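Local coordinates for protein putative eukaryotic translation initiation factor eIF-4E (PDB 5WB5) that probably binds the 7-methylguanosine cap of mRNA, including cap 4, and acts as an initiation factor in translation, at residues E56-F59 with V60-Y64; F79-E82 with G83-P86; W138-V141 with L142-T145; D189-E192 with A193-A197. One frame throughout, in Å; residues are numbered along the deposited sequence.

Contact 1: E56-F59 with V60-Y64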
loop_
_atom_site.group_PDB
_atom_site.type_symbol
_atom_site.label_atom_id
_atom_site.label_comp_id
_atom_site.label_asym_id
_atom_site.label_seq_id
_atom_site.Cartn_x
_atom_site.Cartn_y
_atom_site.Cartn_z
ATOM N N GLU A 56 -8.871 8.048 9.893
ATOM C CA GLU A 56 -9.341 7.064 10.862
ATOM C C GLU A 56 -9.598 5.720 10.195
ATOM O O GLU A 56 -9.182 4.672 10.705
ATOM C CB GLU A 56 -10.609 7.571 11.554
ATOM C CG GLU A 56 -10.414 8.826 12.397
ATOM C CD GLU A 56 -10.435 10.105 11.576
ATOM O OE1 GLU A 56 -10.386 10.019 10.332
ATOM O OE2 GLU A 56 -10.505 11.200 12.174
ATOM N N GLU A 57 -10.304 5.729 9.060
ATOM C CA GLU A 57 -10.510 4.493 8.312
ATOM C C GLU A 57 -9.178 3.858 7.944
ATOM O O GLU A 57 -9.017 2.635 8.027
ATOM C CB GLU A 57 -11.330 4.766 7.051
ATOM C CG GLU A 57 -12.790 5.068 7.303
ATOM C CD GLU A 57 -13.636 4.962 6.046
ATOM O OE1 GLU A 57 -13.105 5.207 4.941
ATOM O OE2 GLU A 57 -14.833 4.623 6.162
ATOM N N PHE A 58 -8.214 4.679 7.525
ATOM C CA PHE A 58 -6.900 4.166 7.161
ATOM C C PHE A 58 -6.259 3.432 8.331
ATOM O O PHE A 58 -5.738 2.321 8.174
ATOM C CB PHE A 58 -6.016 5.319 6.689
ATOM C CG PHE A 58 -4.573 4.952 6.521
ATOM C CD1 PHE A 58 -4.143 4.260 5.403
ATOM C CD2 PHE A 58 -3.642 5.316 7.475
ATOM C CE1 PHE A 58 -2.812 3.933 5.246
ATOM C CE2 PHE A 58 -2.311 4.989 7.323
ATOM C CZ PHE A 58 -1.895 4.299 6.208
ATOM N N PHE A 59 -6.299 4.031 9.523
ATOM C CA PHE A 59 -5.655 3.393 10.666
ATOM C C PHE A 59 -6.420 2.163 11.141
ATOM O O PHE A 59 -5.809 1.228 11.670
ATOM C CB PHE A 59 -5.471 4.401 11.795
ATOM C CG PHE A 59 -4.279 5.291 11.600
ATOM C CD1 PHE A 59 -2.997 4.811 11.826
ATOM C CD2 PHE A 59 -4.432 6.595 11.166
ATOM C CE1 PHE A 59 -1.898 5.618 11.636
ATOM C CE2 PHE A 59 -3.336 7.406 10.975
ATOM C CZ PHE A 59 -2.064 6.917 11.211
ATOM N N VAL A 60 -7.738 2.118 10.940
ATOM C CA VAL A 60 -8.479 0.893 11.239
ATOM C C VAL A 60 -8.053 -0.221 10.287
ATOM O O VAL A 60 -7.775 -1.358 10.703
ATOM C CB VAL A 60 -9.994 1.153 11.168
ATOM C CG1 VAL A 60 -10.770 -0.137 11.337
ATOM C CG2 VAL A 60 -10.412 2.144 12.241
ATOM N N MET A 61 -8.010 0.092 8.990
ATOM C CA MET A 61 -7.462 -0.836 8.009
ATOM C C MET A 61 -6.116 -1.373 8.477
ATOM O O MET A 61 -5.901 -2.589 8.530
ATOM C CB MET A 61 -7.324 -0.129 6.659
ATOM C CG MET A 61 -6.783 -0.992 5.531
ATOM S SD MET A 61 -6.240 0.002 4.125
ATOM C CE MET A 61 -4.688 0.637 4.751
ATOM N N LEU A 62 -5.200 -0.471 8.830
ATOM C CA LEU A 62 -3.893 -0.898 9.322
ATOM C C LEU A 62 -4.034 -1.836 10.510
ATOM O O LEU A 62 -3.325 -2.844 10.604
ATOM C CB LEU A 62 -3.047 0.313 9.708
ATOM C CG LEU A 62 -2.351 1.069 8.580
ATOM C CD1 LEU A 62 -1.658 2.296 9.144
ATOM C CD2 LEU A 62 -1.351 0.179 7.853
ATOM N N ARG A 63 -4.937 -1.510 11.436
ATOM C CA ARG A 63 -5.157 -2.365 12.595
ATOM C C ARG A 63 -5.450 -3.793 12.162
ATOM O O ARG A 63 -4.877 -4.748 12.698
ATOM C CB ARG A 63 -6.312 -1.820 13.436
ATOM C CG ARG A 63 -6.587 -2.599 14.718
ATOM C CD ARG A 63 -7.957 -2.242 15.281
ATOM N NE ARG A 63 -8.072 -0.809 15.527
ATOM C CZ ARG A 63 -9.213 -0.126 15.510
ATOM N NH1 ARG A 63 -10.361 -0.734 15.249
ATOM N NH2 ARG A 63 -9.200 1.181 15.748
ATOM N N TYR A 64 -6.340 -3.959 11.187
ATOM C CA TYR A 64 -6.765 -5.300 10.799
ATOM C C TYR A 64 -5.969 -5.881 9.633
ATOM O O TYR A 64 -6.294 -6.980 9.171
ATOM C CB TYR A 64 -8.261 -5.302 10.474
ATOM C CG TYR A 64 -9.119 -5.164 11.713
ATOM C CD1 TYR A 64 -9.198 -6.195 12.642
ATOM C CD2 TYR A 64 -9.837 -4.000 11.963
ATOM C CE1 TYR A 64 -9.972 -6.074 13.778
ATOM C CE2 TYR A 64 -10.614 -3.871 13.095
ATOM C CZ TYR A 64 -10.677 -4.909 14.001
ATOM O OH TYR A 64 -11.450 -4.779 15.130
#
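Helix 55-64 is stitched through this turn by four i to i+4 backbone bonds, and on its inner side Phe58 is clasped by Met61 and Leu62. Val60 N, Met61 N, Leu62 N and Arg63 N donate in turn to the carbonyl oxygens of Glu56, Glu57, Phe58 and Phe59. Leu62 lies over one face of the Phe58 ring: its CG stands 4.3 Å from the ring centroid, displaced toward the rim, in a CH-pi contact. Met61 comes at the same ring obliquely. Its chain leaves with CG anti to the backbone N and then bends at chi3 (76°), which swings CE back to within 3.7 Å of Phe58 CD1. In the eIF4E fold this helix is one of those packed on the back of the curved antiparallel sheet, and Phe58 fills the seam with helix 133-147 while Met61 rests on strand 47-54. Phe59 and Leu62 run side by side, with Phe59 CD1 3.9 Å from Leu62 CD1. The outer side meets the chain of another protein: Val60 and Phe59 pack on it, and Arg63 NH1 hydrogen-bonds its backbone. Glu56 OE2 is held by His21 ND1, and Glu57 OE1 by His53 N.

Contact 2: F79-E82 with G83-P86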
loop_
_atom_site.group_PDB
_atom_site.type_symbol
_atom_site.label_atom_id
_atom_site.label_comp_id
_atom_site.label_asym_id
_atom_site.label_seq_id
_atom_site.Cartn_x
_atom_site.Cartn_y
_atom_site.Cartn_z
ATOM N N PHE A 79 -2.473 -1.182 -3.011
ATOM C CA PHE A 79 -3.139 -0.042 -2.383
ATOM C C PHE A 79 -3.209 1.050 -3.441
ATOM O O PHE A 79 -2.205 1.711 -3.716
ATOM C CB PHE A 79 -2.379 0.414 -1.142
ATOM C CG PHE A 79 -3.105 1.440 -0.322
ATOM C CD1 PHE A 79 -4.160 1.073 0.493
ATOM C CD2 PHE A 79 -2.715 2.770 -0.351
ATOM C CE1 PHE A 79 -4.825 2.015 1.255
ATOM C CE2 PHE A 79 -3.374 3.714 0.406
ATOM C CZ PHE A 79 -4.428 3.337 1.213
ATOM N N PHE A 80 -4.384 1.222 -4.050
ATOM C CA PHE A 80 -4.515 2.072 -5.228
ATOM C C PHE A 80 -5.688 3.025 -5.075
ATOM O O PHE A 80 -6.660 2.727 -4.378
ATOM C CB PHE A 80 -4.704 1.240 -6.504
ATOM C CG PHE A 80 -3.418 0.746 -7.094
ATOM C CD1 PHE A 80 -2.656 -0.200 -6.430
ATOM C CD2 PHE A 80 -2.965 1.235 -8.310
ATOM C CE1 PHE A 80 -1.465 -0.654 -6.967
ATOM C CE2 PHE A 80 -1.778 0.787 -8.852
ATOM C CZ PHE A 80 -1.026 -0.162 -8.180
ATOM N N GLN A 81 -5.592 4.176 -5.742
ATOM C CA GLN A 81 -6.697 5.126 -5.718
ATOM C C GLN A 81 -7.991 4.430 -6.118
ATOM O O GLN A 81 -7.998 3.507 -6.939
ATOM C CB GLN A 81 -6.421 6.304 -6.657
ATOM C CG GLN A 81 -7.618 7.230 -6.839
ATOM C CD GLN A 81 -7.260 8.527 -7.535
ATOM O OE1 GLN A 81 -6.090 8.804 -7.797
ATOM N NE2 GLN A 81 -8.272 9.336 -7.834
ATOM N N GLU A 82 -9.096 4.870 -5.522
ATOM C CA GLU A 82 -10.385 4.267 -5.828
ATOM C C GLU A 82 -10.710 4.446 -7.306
ATOM O O GLU A 82 -10.454 5.501 -7.893
ATOM C CB GLU A 82 -11.486 4.887 -4.967
ATOM C CG GLU A 82 -12.793 4.113 -5.007
ATOM C CD GLU A 82 -13.819 4.650 -4.031
ATOM O OE1 GLU A 82 -13.724 5.840 -3.662
ATOM O OE2 GLU A 82 -14.718 3.882 -3.628
ATOM N N GLY A 83 -11.275 3.403 -7.906
ATOM C CA GLY A 83 -11.522 3.412 -9.332
ATOM C C GLY A 83 -10.293 3.175 -10.174
ATOM O O GLY A 83 -10.300 3.494 -11.366
ATOM N N VAL A 84 -9.232 2.623 -9.589
ATOM C CA VAL A 84 -7.985 2.363 -10.298
ATOM C C VAL A 84 -7.531 0.960 -9.919
ATOM O O VAL A 84 -7.169 0.714 -8.763
ATOM C CB VAL A 84 -6.895 3.393 -9.963
ATOM C CG1 VAL A 84 -5.587 3.040 -10.657
ATOM C CG2 VAL A 84 -7.351 4.789 -10.360
ATOM N N LYS A 85 -7.551 0.043 -10.882
ATOM C CA LYS A 85 -7.114 -1.316 -10.616
ATOM C C LYS A 85 -5.586 -1.390 -10.611
ATOM O O LYS A 85 -4.919 -0.633 -11.320
ATOM C CB LYS A 85 -7.671 -2.271 -11.665
ATOM C CG LYS A 85 -9.192 -2.293 -11.752
ATOM C CD LYS A 85 -9.675 -3.258 -12.830
ATOM C CE LYS A 85 -11.193 -3.259 -12.947
ATOM N NZ LYS A 85 -11.673 -4.157 -14.035
ATOM N N PRO A 86 -5.008 -2.304 -9.809
ATOM C CA PRO A 86 -3.538 -2.460 -9.747
ATOM C C PRO A 86 -2.966 -3.244 -10.926
ATOM O O PRO A 86 -2.215 -4.207 -10.745
ATOM C CB PRO A 86 -3.341 -3.191 -8.421
ATOM C CG PRO A 86 -4.548 -4.020 -8.275
ATOM C CD PRO A 86 -5.683 -3.216 -8.874
#
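Phe80 and Val84 meet at about a right angle where strand 75-81 gives way to a type II beta turn running from Gln81 to Val84, with Gly83 at its third position. The turn sends the chain back far enough for Pro86 to fold over the Phe80 ring, which is the centre of the packing. Pro86 CA sits 3.7 Å from the ring centroid, only 10° off the normal, so CA stands over the middle of one face; Pro86 CB, 3.5 Å from Phe80 CE1, covers the side of that face toward CE1. Val84 comes to the same ring from another direction, with CG1 at the edge near the ring plane, 4.0 Å from Phe80 CD2. Having CG1 anti to its backbone N (chi1 177°) is what puts that methyl against the ring, while CG2 points to the Gln81 side. A further aromatic, Trp181, meets Phe80 edge-to-face, and Pro86 in turn packs on Trp30, so the bend is tied to the face of the sheet turned away from helix 133-147.

Gly83 adopts a positive phi, the conformation glycine accommodates readily and which the third position of a type II turn calls for; it is poorly ordered at the exposed tip. The polar end of Gln81 looks elsewhere, OE1 accepting from Arg25 NH1, and Lys85 NZ forms a salt bridge with Glu43 OE2. The turn itself is closed by a weak bond, Val84 N to Gln81 O, at 3.1 Å with an N-H...O angle of just 122°.

Contact 3: W138-V141 with L142-T145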
loop_
_atom_site.group_PDB
_atom_site.type_symbol
_atom_site.label_atom_id
_atom_site.label_comp_id
_atom_site.label_asym_id
_atom_site.label_seq_id
_atom_site.Cartn_x
_atom_site.Cartn_y
_atom_site.Cartn_z
ATOM N N TRP A 138 6.775 -0.170 5.346
ATOM C CA TRP A 138 5.481 -0.339 4.697
ATOM C C TRP A 138 4.472 0.671 5.239
ATOM O O TRP A 138 3.773 1.348 4.472
ATOM C CB TRP A 138 5.011 -1.782 4.907
ATOM C CG TRP A 138 3.681 -2.127 4.324
ATOM C CD1 TRP A 138 2.669 -2.789 4.951
ATOM C CD2 TRP A 138 3.216 -1.843 2.999
ATOM N NE1 TRP A 138 1.601 -2.934 4.103
ATOM C CE2 TRP A 138 1.910 -2.360 2.898
ATOM C CE3 TRP A 138 3.772 -1.201 1.890
ATOM C CZ2 TRP A 138 1.153 -2.255 1.737
ATOM C CZ3 TRP A 138 3.017 -1.096 0.735
ATOM C CH2 TRP A 138 1.722 -1.621 0.668
ATOM N N GLU A 139 4.411 0.806 6.566
ATOM C CA GLU A 139 3.501 1.765 7.185
ATOM C C GLU A 139 3.854 3.198 6.792
ATOM O O GLU A 139 2.964 4.010 6.516
ATOM C CB GLU A 139 3.525 1.602 8.706
ATOM C CG GLU A 139 2.973 0.270 9.205
ATOM C CD GLU A 139 3.114 0.094 10.711
ATOM O OE1 GLU A 139 3.758 0.947 11.356
ATOM O OE2 GLU A 139 2.579 -0.900 11.249
ATOM N N ASN A 140 5.147 3.529 6.767
ATOM C CA ASN A 140 5.555 4.878 6.393
ATOM C C ASN A 140 5.130 5.208 4.969
ATOM O O ASN A 140 4.632 6.309 4.700
ATOM C CB ASN A 140 7.066 5.032 6.552
ATOM C CG ASN A 140 7.499 5.101 8.005
ATOM O OD1 ASN A 140 6.700 5.392 8.896
ATOM N ND2 ASN A 140 8.775 4.839 8.251
ATOM N N VAL A 141 5.314 4.268 4.040
ATOM C CA VAL A 141 4.946 4.532 2.652
ATOM C C VAL A 141 3.432 4.628 2.509
ATOM O O VAL A 141 2.920 5.444 1.735
ATOM C CB VAL A 141 5.537 3.456 1.725
ATOM C CG1 VAL A 141 5.091 3.681 0.285
ATOM C CG2 VAL A 141 7.052 3.473 1.815
ATOM N N LEU A 142 2.689 3.809 3.255
ATOM C CA LEU A 142 1.234 3.917 3.208
ATOM C C LEU A 142 0.769 5.271 3.734
ATOM O O LEU A 142 -0.121 5.906 3.148
ATOM C CB LEU A 142 0.602 2.777 4.006
ATOM C CG LEU A 142 0.382 1.480 3.233
ATOM C CD1 LEU A 142 0.168 0.318 4.195
ATOM C CD2 LEU A 142 -0.813 1.630 2.295
ATOM N N MET A 143 1.360 5.727 4.845
ATOM C CA MET A 143 0.990 7.020 5.410
ATOM C C MET A 143 1.350 8.152 4.460
ATOM O O MET A 143 0.606 9.130 4.342
ATOM C CB MET A 143 1.674 7.226 6.762
ATOM C CG MET A 143 1.121 6.360 7.883
ATOM S SD MET A 143 1.842 6.725 9.493
ATOM C CE MET A 143 3.558 6.337 9.183
ATOM N N ALA A 144 2.494 8.045 3.781
ATOM C CA ALA A 144 2.859 9.048 2.786
ATOM C C ALA A 144 1.889 9.033 1.613
ATOM O O ALA A 144 1.578 10.084 1.039
ATOM C CB ALA A 144 4.288 8.809 2.305
ATOM N N THR A 145 1.401 7.852 1.240
ATOM C CA THR A 145 0.431 7.768 0.157
ATOM C C THR A 145 -0.854 8.494 0.534
ATOM O O THR A 145 -1.292 9.417 -0.163
ATOM C CB THR A 145 0.147 6.303 -0.184
ATOM O OG1 THR A 145 1.379 5.629 -0.468
ATOM C CG2 THR A 145 -0.775 6.195 -1.398
#
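Val141 O is gripped twice by Thr145: by its backbone N at 2.9 Å and by its hydroxyl OG1 at 2.7 Å, the two donors arriving from opposite faces of the carbonyl plane. The hydroxyl can reach back because OG1 is anti to the carbonyl carbon (chi1 -55°), a common way for a buried threonine in a helix to satisfy its hydroxyl. Ordinary i to i+4 bonds complete the turn, Leu142 N to Trp138 O, Met143 N to Glu139 O and Ala144 N to Asn140 O. Beyond these lies the packing. Leu142 folds onto the Trp138 indole, with CD1 3.7 Å from the centroid of the five-membered ring, over the face but shifted toward the rim; its closest ring atom is Trp138 CE2, at 3.4 Å from Leu142 CD1. On the outer flank, Met143 bends at chi3 so that its CE turns to Asn140 OD1, 3.3 Å away. Asn140 OD1 has its strong partner in a basic side chain belonging to the chain of another protein, and Met143 packs on a basic side chain of that chain too. Helix 133-147 lies on the sheet beside helix 55-64: Trp138, Leu142 and Thr145 all press on Ile167 of strand 164-171, Leu142 and Thr145 also touch Phe79 of strand 75-81, and Leu142 and Met143 meet Phe58 of the neighbouring helix.

Contact 4: D189-E192 with A193-A197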
loop_
_atom_site.group_PDB
_atom_site.type_symbol
_atom_site.label_atom_id
_atom_site.label_comp_id
_atom_site.label_asym_id
_atom_site.label_seq_id
_atom_site.Cartn_x
_atom_site.Cartn_y
_atom_site.Cartn_z
ATOM N N ASP A 189 11.448 14.742 -13.634
ATOM C CA ASP A 189 11.550 15.456 -12.367
ATOM C C ASP A 189 10.643 14.831 -11.317
ATOM O O ASP A 189 11.023 14.714 -10.145
ATOM C CB ASP A 189 11.198 16.931 -12.566
ATOM C CG ASP A 189 12.034 17.593 -13.649
ATOM O OD1 ASP A 189 13.169 17.133 -13.898
ATOM O OD2 ASP A 189 11.553 18.577 -14.251
ATOM N N LYS A 190 9.439 14.419 -11.719
ATOM C CA LYS A 190 8.523 13.788 -10.776
ATOM C C LYS A 190 9.063 12.448 -10.296
ATOM O O LYS A 190 8.887 12.087 -9.128
ATOM C CB LYS A 190 7.147 13.611 -11.416
ATOM C CG LYS A 190 6.465 14.921 -11.778
ATOM C CD LYS A 190 5.028 14.701 -12.221
ATOM C CE LYS A 190 4.346 16.016 -12.577
ATOM N NZ LYS A 190 2.925 15.821 -12.988
ATOM N N ILE A 191 9.730 11.699 -11.177
ATOM C CA ILE A 191 10.301 10.420 -10.766
ATOM C C ILE A 191 11.479 10.641 -9.824
ATOM O O ILE A 191 11.681 9.874 -8.879
ATOM C CB ILE A 191 10.696 9.588 -11.999
ATOM C CG1 ILE A 191 9.437 9.143 -12.743
ATOM C CG2 ILE A 191 11.509 8.358 -11.596
ATOM C CD1 ILE A 191 9.703 8.510 -14.091
ATOM N N GLU A 192 12.267 11.694 -10.049
ATOM C CA GLU A 192 13.347 12.006 -9.116
ATOM C C GLU A 192 12.792 12.418 -7.754
ATOM O O GLU A 192 13.332 12.023 -6.707
ATOM C CB GLU A 192 14.232 13.107 -9.700
ATOM C CG GLU A 192 15.422 13.487 -8.834
ATOM C CD GLU A 192 16.231 14.626 -9.425
ATOM O OE1 GLU A 192 15.968 15.009 -10.583
ATOM O OE2 GLU A 192 17.130 15.142 -8.726
ATOM N N ALA A 193 11.724 13.226 -7.749
ATOM C CA ALA A 193 11.062 13.601 -6.499
ATOM C C ALA A 193 10.495 12.378 -5.785
ATOM O O ALA A 193 10.598 12.261 -4.554
ATOM C CB ALA A 193 9.957 14.624 -6.776
ATOM N N LEU A 194 9.923 11.439 -6.538
ATOM C CA LEU A 194 9.447 10.206 -5.929
ATOM C C LEU A 194 10.607 9.377 -5.395
ATOM O O LEU A 194 10.476 8.717 -4.362
ATOM C CB LEU A 194 8.627 9.407 -6.936
ATOM C CG LEU A 194 8.121 8.057 -6.432
ATOM C CD1 LEU A 194 7.331 8.212 -5.136
ATOM C CD2 LEU A 194 7.276 7.401 -7.506
ATOM N N LYS A 195 11.755 9.401 -6.078
ATOM C CA LYS A 195 12.919 8.659 -5.604
ATOM C C LYS A 195 13.366 9.152 -4.232
ATOM O O LYS A 195 13.482 8.363 -3.284
ATOM C CB LYS A 195 14.062 8.766 -6.619
ATOM C CG LYS A 195 13.896 7.898 -7.862
ATOM C CD LYS A 195 14.915 8.255 -8.942
ATOM C CE LYS A 195 16.331 7.864 -8.541
ATOM N NZ LYS A 195 17.333 8.256 -9.571
ATOM N N LYS A 196 13.660 10.451 -4.116
ATOM C CA LYS A 196 14.040 10.993 -2.809
ATOM C C LYS A 196 12.967 10.722 -1.759
ATOM O O LYS A 196 13.287 10.319 -0.634
ATOM C CB LYS A 196 14.310 12.493 -2.897
ATOM C CG LYS A 196 14.863 13.123 -1.613
ATOM C CD LYS A 196 15.088 14.627 -1.801
ATOM C CE LYS A 196 16.446 14.939 -2.408
ATOM N NZ LYS A 196 17.544 14.652 -1.448
ATOM N N ALA A 197 11.690 10.945 -2.092
ATOM C CA ALA A 197 10.632 10.714 -1.111
ATOM C C ALA A 197 10.635 9.269 -0.622
ATOM O O ALA A 197 10.649 9.006 0.586
ATOM C CB ALA A 197 9.273 11.073 -1.711
#
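Ile191 and Lys195 lie one turn apart on helix 188-200, an amphipathic helix at the edge of the eIF4E fold that leans on the sheet through one flank and turns most of its other residues to solvent. Backbone hydrogen bonds carry the contact. Ala193 N donates to Asp189 O, Leu194 N to Lys190 O, Lys195 N to Ile191 O, and Lys196 N to Glu192 O; the last is the straightest, with an N-H...O angle of 170° at 3.0 Å between Lys196 N and Glu192 O.

Apolar packing between the two halves is slight, and Leu194 spends its side chain on the rest of the protein: with CG anti to the backbone N (chi1 177°) it settles against Leu99, Val180 and Val182 of the sheet. Ile191 and Lys190 touch Phe163, and Lys195 adds its chain to the Leu99 side.

Charges are spread along the exposed surface without pairing across the turn. Glu192 runs out extended and Lys195 bends at chi3, leaving Glu192 OE2 and Lys195 NZ 6.9 Å apart, so their attraction is probably modest. The aliphatic part of the lysine runs over the Ile191 carbonyl, Lys195 CD 3.6 Å from Ile191 O and only loosely near Ile191 CG2, at 4.3 Å.

Overall arrangement
Along the chain the four follow in series, contact 1 to contact 4, all in one eIF4E-type domain whose helices back a curved antiparallel sheet. Contacts 1 and 3 belong to neighbouring helices, 55-64 and 133-147, with centres 12 Å apart and Phe58 CZ 3.7 Å from Leu142 CB. Contact 2, at the end of strand 75-81, joins both through Phe79, whose CD2 lies 3.5 Å from Leu142 CD2 and whose CE1 is 3.8 Å from Met61 CE. Contact 4 stands apart on helix 188-200, its nearest atoms about 7 Å from contact 3. Another protein chain meets contacts 1 and 3, consistent with the helical face where eIF4E relatives bind their partners.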